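PDB 5JCV: sortase B from Listeria monocytogenes serovar 1/2a, which anchors surface proteins to the cell wall as a transpeptidase, cleaving their C-terminal sorting signal and passing through a thioester-linked intermediate. Local coordinates for residues L18-T23 with I161-C166; H96-Y101 with N107-I112. All blocks are in the same frame, centred on the assembly; numbering follows the deposited sequence.

Overall arrangement
Both contacts lie within the sortase domain, contact 2 nested along the chain inside the loop that contact 1 closes. Their centres are about 9 Å apart, that of contact 1 about 6 Å from the centre of the chain and that of contact 2 about 11 Å. Contact 1 alone includes strand 160-165, which probably leads to the active-site region. Strands 14-19 and 98-102 are neighbours in the sheet, joined by Thr-19 N to Ser-100 O at 3.0 Å. Phe-99 packs on Leu-18, Ile-20 and Leu-163, so one ring serves both cores; its CD1 is 3.5 Å from Leu-18 CD1. A further polar link, probably a hydrogen bond, runs from Asp-22 OD2 to His-96 NE2 at 2.8 Å.

Contact 1. Residues L18-T23 with I161-C166; sequences LTIIDT and ITLSTC
Leu-163 meets Leu-18 and Ile-20 through methyl groups alone, one branch for each partner. Its CD2 lies 3.9 Å from Leu-18 CD2, and its CD1 lies 4.0 Å from Ile-20 CD1. Both encounters are tip to tip, because the side chains reach toward each other from backbones that stay well apart: the nearest CA atoms, those of Leu-18 and Leu-163, are separated by 10.0 Å. Leu-18 extends its branch toward Leu-163 by holding CG anti to the backbone N (chi1 -179°). The buried surface is small, 115 Å² in all, yet the three touching residues are themselves buried. Phe-99 of strand 98-102 touches all three; Phe-81 packs on Leu-18, Tyr-87 on Ile-20 and Ile-70 on Leu-163.

The two segments exchange only apolar contacts; their polar groups are bonded within a segment or to other parts of the chain. A type II turn runs from Ile-20 to Thr-23, where Thr-23 OG1 donates to Ile-20 O at 2.8 Å, tilted 31° from the carbonyl plane; the backbone bond from Thr-23 N to the same oxygen is weak at 3.4 Å. In the other segment Ser-164 OG donates to Thr-165 O at 2.8 Å, and that hydroxyl also pairs with Tyr-124 OH.

The sequence TLSTC at 162-166 matches the TLXTC signature of sortases, so strand 160-165 probably leads to the active-site region. Strands 14-19 and 160-165 are not neighbours in the sheet, so their aliphatic side chains meet across the interior of the eight-stranded beta barrel of the sortase fold.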
loop_
_atom_site.group_PDB
_atom_site.type_symbol
_atom_site.label_atom_id
_atom_site.label_comp_id
_atom_site.label_asym_id
_atom_site.label_seq_id
_atom_site.Cartn_x
_atom_site.Cartn_y
_atom_site.Cartn_z
ATOM N N LEU A 18 -7.942 2.465 9.554
ATOM C CA LEU A 18 -9.214 3.123 9.889
ATOM C C LEU A 18 -9.116 3.764 11.276
ATOM O O LEU A 18 -8.639 3.151 12.244
ATOM C CB LEU A 18 -10.338 2.055 9.881
ATOM C CG LEU A 18 -11.748 2.585 10.191
ATOM C CD1 LEU A 18 -12.236 3.577 9.150
ATOM C CD2 LEU A 18 -12.761 1.465 10.291
ATOM N N THR A 19 -9.600 4.976 11.417
ATOM C CA THR A 19 -9.552 5.609 12.727
ATOM C C THR A 19 -10.819 6.410 12.918
ATOM O O THR A 19 -11.206 7.202 12.031
ATOM C CB THR A 19 -8.330 6.584 12.894
ATOM O OG1 THR A 19 -7.119 5.823 12.921
ATOM C CG2 THR A 19 -8.412 7.339 14.208
ATOM N N ILE A 20 -11.465 6.208 14.065
ATOM C CA ILE A 20 -12.547 7.094 14.440
ATOM C C ILE A 20 -12.212 7.628 15.842
ATOM O O ILE A 20 -12.024 6.866 16.790
ATOM C CB ILE A 20 -13.917 6.393 14.445
ATOM C CG1 ILE A 20 -14.199 5.726 13.111
ATOM C CG2 ILE A 20 -15.021 7.399 14.812
ATOM C CD1 ILE A 20 -15.494 4.947 13.135
ATOM N N ILE A 21 -12.069 8.940 15.936
ATOM C CA ILE A 21 -11.729 9.633 17.190
ATOM C C ILE A 21 -12.721 9.289 18.304
ATOM O O ILE A 21 -13.911 9.169 18.049
ATOM C CB ILE A 21 -11.732 11.180 16.943
ATOM C CG1 ILE A 21 -10.642 11.582 15.914
ATOM C CG2 ILE A 21 -11.532 11.962 18.225
ATOM C CD1 ILE A 21 -9.228 11.195 16.287
ATOM N N ASP A 22 -12.236 9.163 19.535
ATOM C CA ASP A 22 -13.070 8.859 20.728
ATOM C C ASP A 22 -13.720 7.475 20.631
ATOM O O ASP A 22 -14.812 7.263 21.122
ATOM C CB ASP A 22 -14.129 9.947 20.979
ATOM C CG ASP A 22 -13.500 11.357 21.145
ATOM O OD1 ASP A 22 -12.334 11.480 21.549
ATOM O OD2 ASP A 22 -14.176 12.349 20.880
ATOM N N THR A 23 -13.048 6.533 19.976
ATOM C CA THR A 23 -13.495 5.127 19.981
ATOM C C THR A 23 -12.293 4.247 20.067
ATOM O O THR A 23 -11.177 4.743 20.007
ATOM C CB THR A 23 -14.295 4.743 18.736
ATOM O OG1 THR A 23 -13.409 4.553 17.616
ATOM C CG2 THR A 23 -15.329 5.804 18.418
ATOM N N ILE A 161 -18.232 4.859 1.462
ATOM C CA ILE A 161 -17.632 3.811 2.251
ATOM C C ILE A 161 -18.639 3.421 3.333
ATOM O O ILE A 161 -19.331 4.280 3.882
ATOM C CB ILE A 161 -16.253 4.202 2.788
ATOM C CG1 ILE A 161 -15.789 3.249 3.891
ATOM C CG2 ILE A 161 -16.262 5.607 3.294
ATOM C CD1 ILE A 161 -14.299 3.236 4.110
ATOM N N THR A 162 -18.748 2.103 3.566
ATOM C CA THR A 162 -19.712 1.527 4.491
ATOM C C THR A 162 -18.920 0.800 5.550
ATOM O O THR A 162 -18.066 -0.063 5.233
ATOM C CB THR A 162 -20.641 0.504 3.786
ATOM O OG1 THR A 162 -21.304 1.125 2.685
ATOM C CG2 THR A 162 -21.695 -0.023 4.717
ATOM N N LEU A 163 -19.184 1.157 6.802
ATOM C CA LEU A 163 -18.672 0.402 7.902
ATOM C C LEU A 163 -19.808 -0.476 8.446
ATOM O O LEU A 163 -20.903 0.005 8.698
ATOM C CB LEU A 163 -18.142 1.354 8.956
ATOM C CG LEU A 163 -17.088 2.355 8.532
ATOM C CD1 LEU A 163 -16.639 3.093 9.752
ATOM C CD2 LEU A 163 -15.852 1.778 7.868
ATOM N N SER A 164 -19.543 -1.763 8.631
ATOM C CA SER A 164 -20.580 -2.700 9.110
ATOM C C SER A 164 -20.039 -3.757 10.031
ATOM O O SER A 164 -18.954 -4.321 9.785
ATOM C CB SER A 164 -21.179 -3.413 7.924
ATOM O OG SER A 164 -22.185 -4.354 8.278
ATOM N N THR A 165 -20.796 -4.062 11.077
ATOM C CA THR A 165 -20.460 -5.181 11.927
ATOM C C THR A 165 -20.844 -6.430 11.141
ATOM O O THR A 165 -21.587 -6.347 10.179
ATOM C CB THR A 165 -21.160 -5.139 13.313
ATOM O OG1 THR A 165 -22.581 -5.152 13.166
ATOM C CG2 THR A 165 -20.772 -3.859 14.097
ATOM N N CYS A 166 -20.331 -7.565 11.568
ATOM C CA CYS A 166 -20.503 -8.850 10.905
ATOM C C CYS A 166 -20.236 -9.894 11.992
ATOM O O CYS A 166 -19.115 -9.943 12.503
ATOM C CB CYS A 166 -19.428 -9.016 9.802
ATOM S SG CYS A 166 -19.881 -10.295 8.619
#

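Contact 2. Residues H96-Y101 with N107-I112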
loop_
_atom_site.group_PDB
_atom_site.type_symbol
_atom_site.label_atom_id
_atom_site.label_comp_id
_atom_site.label_asym_id
_atom_site.label_seq_id
_atom_site.Cartn_x
_atom_site.Cartn_y
_atom_site.Cartn_z
ATOM N N HIS A 96 -19.062 13.998 15.745
ATOM C CA HIS A 96 -18.118 13.207 14.927
ATOM C C HIS A 96 -18.665 12.950 13.535
ATOM O O HIS A 96 -18.755 11.825 13.105
ATOM C CB HIS A 96 -17.768 11.886 15.625
ATOM C CG HIS A 96 -17.196 12.062 16.992
ATOM N ND1 HIS A 96 -17.983 12.188 18.118
ATOM C CD2 HIS A 96 -15.913 12.153 17.413
ATOM C CE1 HIS A 96 -17.207 12.345 19.178
ATOM N NE2 HIS A 96 -15.946 12.330 18.775
ATOM N N PRO A 97 -18.966 14.022 12.796
ATOM C CA PRO A 97 -19.502 13.861 11.447
ATOM C C PRO A 97 -18.558 13.166 10.442
ATOM O O PRO A 97 -18.985 12.841 9.334
ATOM C CB PRO A 97 -19.802 15.321 11.021
ATOM C CG PRO A 97 -18.817 16.165 11.787
ATOM C CD PRO A 97 -18.470 15.395 13.054
ATOM N N THR A 98 -17.291 12.927 10.799
ATOM C CA THR A 98 -16.348 12.309 9.854
ATOM C C THR A 98 -15.398 11.332 10.515
ATOM O O THR A 98 -15.085 11.432 11.711
ATOM C CB THR A 98 -15.402 13.372 9.153
ATOM O OG1 THR A 98 -14.410 13.821 10.089
ATOM C CG2 THR A 98 -16.174 14.586 8.635
ATOM N N PHE A 99 -14.867 10.424 9.711
ATOM C CA PHE A 99 -13.752 9.601 10.155
ATOM C C PHE A 99 -12.686 9.537 9.062
ATOM O O PHE A 99 -12.908 10.023 7.947
ATOM C CB PHE A 99 -14.230 8.204 10.575
ATOM C CG PHE A 99 -14.843 7.397 9.481
ATOM C CD1 PHE A 99 -14.081 6.514 8.737
ATOM C CD2 PHE A 99 -16.198 7.490 9.207
ATOM C CE1 PHE A 99 -14.650 5.785 7.715
ATOM C CE2 PHE A 99 -16.778 6.741 8.198
ATOM C CZ PHE A 99 -16.011 5.885 7.448
ATOM N N SER A 100 -11.539 8.933 9.384
ATOM C CA SER A 100 -10.463 8.778 8.403
ATOM C C SER A 100 -10.195 7.365 8.012
ATOM O O SER A 100 -10.060 6.470 8.844
ATOM C CB SER A 100 -9.155 9.473 8.832
ATOM O OG SER A 100 -8.878 9.328 10.187
ATOM N N TYR A 101 -10.108 7.198 6.703
ATOM C CA TYR A 101 -9.927 5.931 6.070
ATOM C C TYR A 101 -8.682 6.058 5.217
ATOM O O TYR A 101 -8.630 6.916 4.346
ATOM C CB TYR A 101 -11.151 5.630 5.169
ATOM C CG TYR A 101 -10.915 4.520 4.172
ATOM C CD1 TYR A 101 -10.603 3.223 4.607
ATOM C CD2 TYR A 101 -10.990 4.755 2.778
ATOM C CE1 TYR A 101 -10.370 2.197 3.693
ATOM C CE2 TYR A 101 -10.758 3.728 1.855
ATOM C CZ TYR A 101 -10.447 2.447 2.321
ATOM O OH TYR A 101 -10.172 1.406 1.468
ATOM N N ASN A 107 -4.985 8.767 2.268
ATOM C CA ASN A 107 -6.056 8.977 3.262
ATOM C C ASN A 107 -7.291 9.756 2.737
ATOM O O ASN A 107 -7.166 10.557 1.842
ATOM C CB ASN A 107 -5.462 9.701 4.438
ATOM C CG ASN A 107 -4.923 11.052 4.040
ATOM O OD1 ASN A 107 -4.325 11.174 2.967
ATOM N ND2 ASN A 107 -5.128 12.076 4.882
ATOM N N TYR A 108 -8.486 9.478 3.281
ATOM C CA TYR A 108 -9.722 10.253 2.998
ATOM C C TYR A 108 -10.354 10.636 4.341
ATOM O O TYR A 108 -10.228 9.890 5.305
ATOM C CB TYR A 108 -10.751 9.450 2.183
ATOM C CG TYR A 108 -10.189 8.855 0.902
ATOM C CD1 TYR A 108 -10.501 9.409 -0.344
ATOM C CD2 TYR A 108 -9.331 7.740 0.942
ATOM C CE1 TYR A 108 -9.987 8.877 -1.512
ATOM C CE2 TYR A 108 -8.807 7.201 -0.217
ATOM C CZ TYR A 108 -9.130 7.782 -1.441
ATOM O OH TYR A 108 -8.594 7.260 -2.579
ATOM N N GLU A 109 -11.036 11.775 4.390
ATOM C CA GLU A 109 -11.879 12.140 5.525
ATOM C C GLU A 109 -13.354 11.972 5.165
ATOM O O GLU A 109 -13.979 12.832 4.541
ATOM C CB GLU A 109 -11.628 13.553 6.018
ATOM C CG GLU A 109 -11.498 13.636 7.540
ATOM C CD GLU A 109 -10.133 13.140 8.008
ATOM O OE1 GLU A 109 -9.245 12.926 7.142
ATOM O OE2 GLU A 109 -9.934 12.978 9.228
ATOM N N VAL A 110 -13.910 10.862 5.617
ATOM C CA VAL A 110 -15.203 10.416 5.163
ATOM C C VAL A 110 -16.280 11.155 5.923
ATOM O O VAL A 110 -16.222 11.243 7.147
ATOM C CB VAL A 110 -15.360 8.910 5.419
ATOM C CG1 VAL A 110 -16.697 8.443 4.871
ATOM C CG2 VAL A 110 -14.221 8.116 4.765
ATOM N N GLU A 111 -17.270 11.637 5.185
ATOM C CA GLU A 111 -18.365 12.417 5.710
ATOM C C GLU A 111 -19.626 11.543 5.847
ATOM O O GLU A 111 -20.300 11.206 4.849
ATOM C CB GLU A 111 -18.636 13.585 4.746
ATOM C CG GLU A 111 -19.059 14.854 5.432
ATOM C CD GLU A 111 -19.408 16.011 4.489
ATOM O OE1 GLU A 111 -18.964 16.055 3.303
ATOM O OE2 GLU A 111 -20.141 16.911 4.983
ATOM N N ILE A 112 -19.966 11.206 7.084
ATOM C CA ILE A 112 -21.084 10.318 7.356
ATOM C C ILE A 112 -22.425 10.946 6.963
ATOM O O ILE A 112 -22.732 12.081 7.326
ATOM C CB ILE A 112 -21.118 9.954 8.853
ATOM C CG1 ILE A 112 -19.922 9.070 9.204
ATOM C CG2 ILE A 112 -22.413 9.232 9.200
ATOM C CD1 ILE A 112 -19.543 9.119 10.674
HETATM O O HOH W 1 -21.202 13.742 8.713
HETATM O O HOH W 2 -12.071 12.392 10.747
#
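Val-110 lies over one face of the Phe-99 ring as a branched bump against a flat surface. Its CB sits 3.8 Å from the ring centroid and 15° off the normal, a CH-pi contact, while CG1 and CG2 spread toward the rim atoms. Phe-99 can lay its ring there because CG stands between the backbone N and the carbonyl carbon (chi1 63°). Ile-112 CD1 lies 4.0 Å from Phe-99 CD2, near the plane of the ring, and the two side chains cross at about a right angle. Farther along the same face of the hairpin, Tyr-101 and Tyr-108 lie side by side with their CD2 atoms 3.9 Å apart, and Tyr-101 CB rests on Val-110 CG2.

The reverse face carries Thr-98, Ser-100, Glu-109 and Glu-111. Glu-109 bends at chi2 (77°), which brings OE2 to 3.6 Å from Ser-100 CB.

Five backbone hydrogen bonds join this antiparallel hairpin, among them Val-110 N to Phe-99 O at 2.7 Å. The chemistry divides the ribbon: the Phe-99 and Val-110 face packs against Leu-163 and Ile-161 in the core, while on the other one water joins the Thr-98 hydroxyl to the Glu-109 carboxylate.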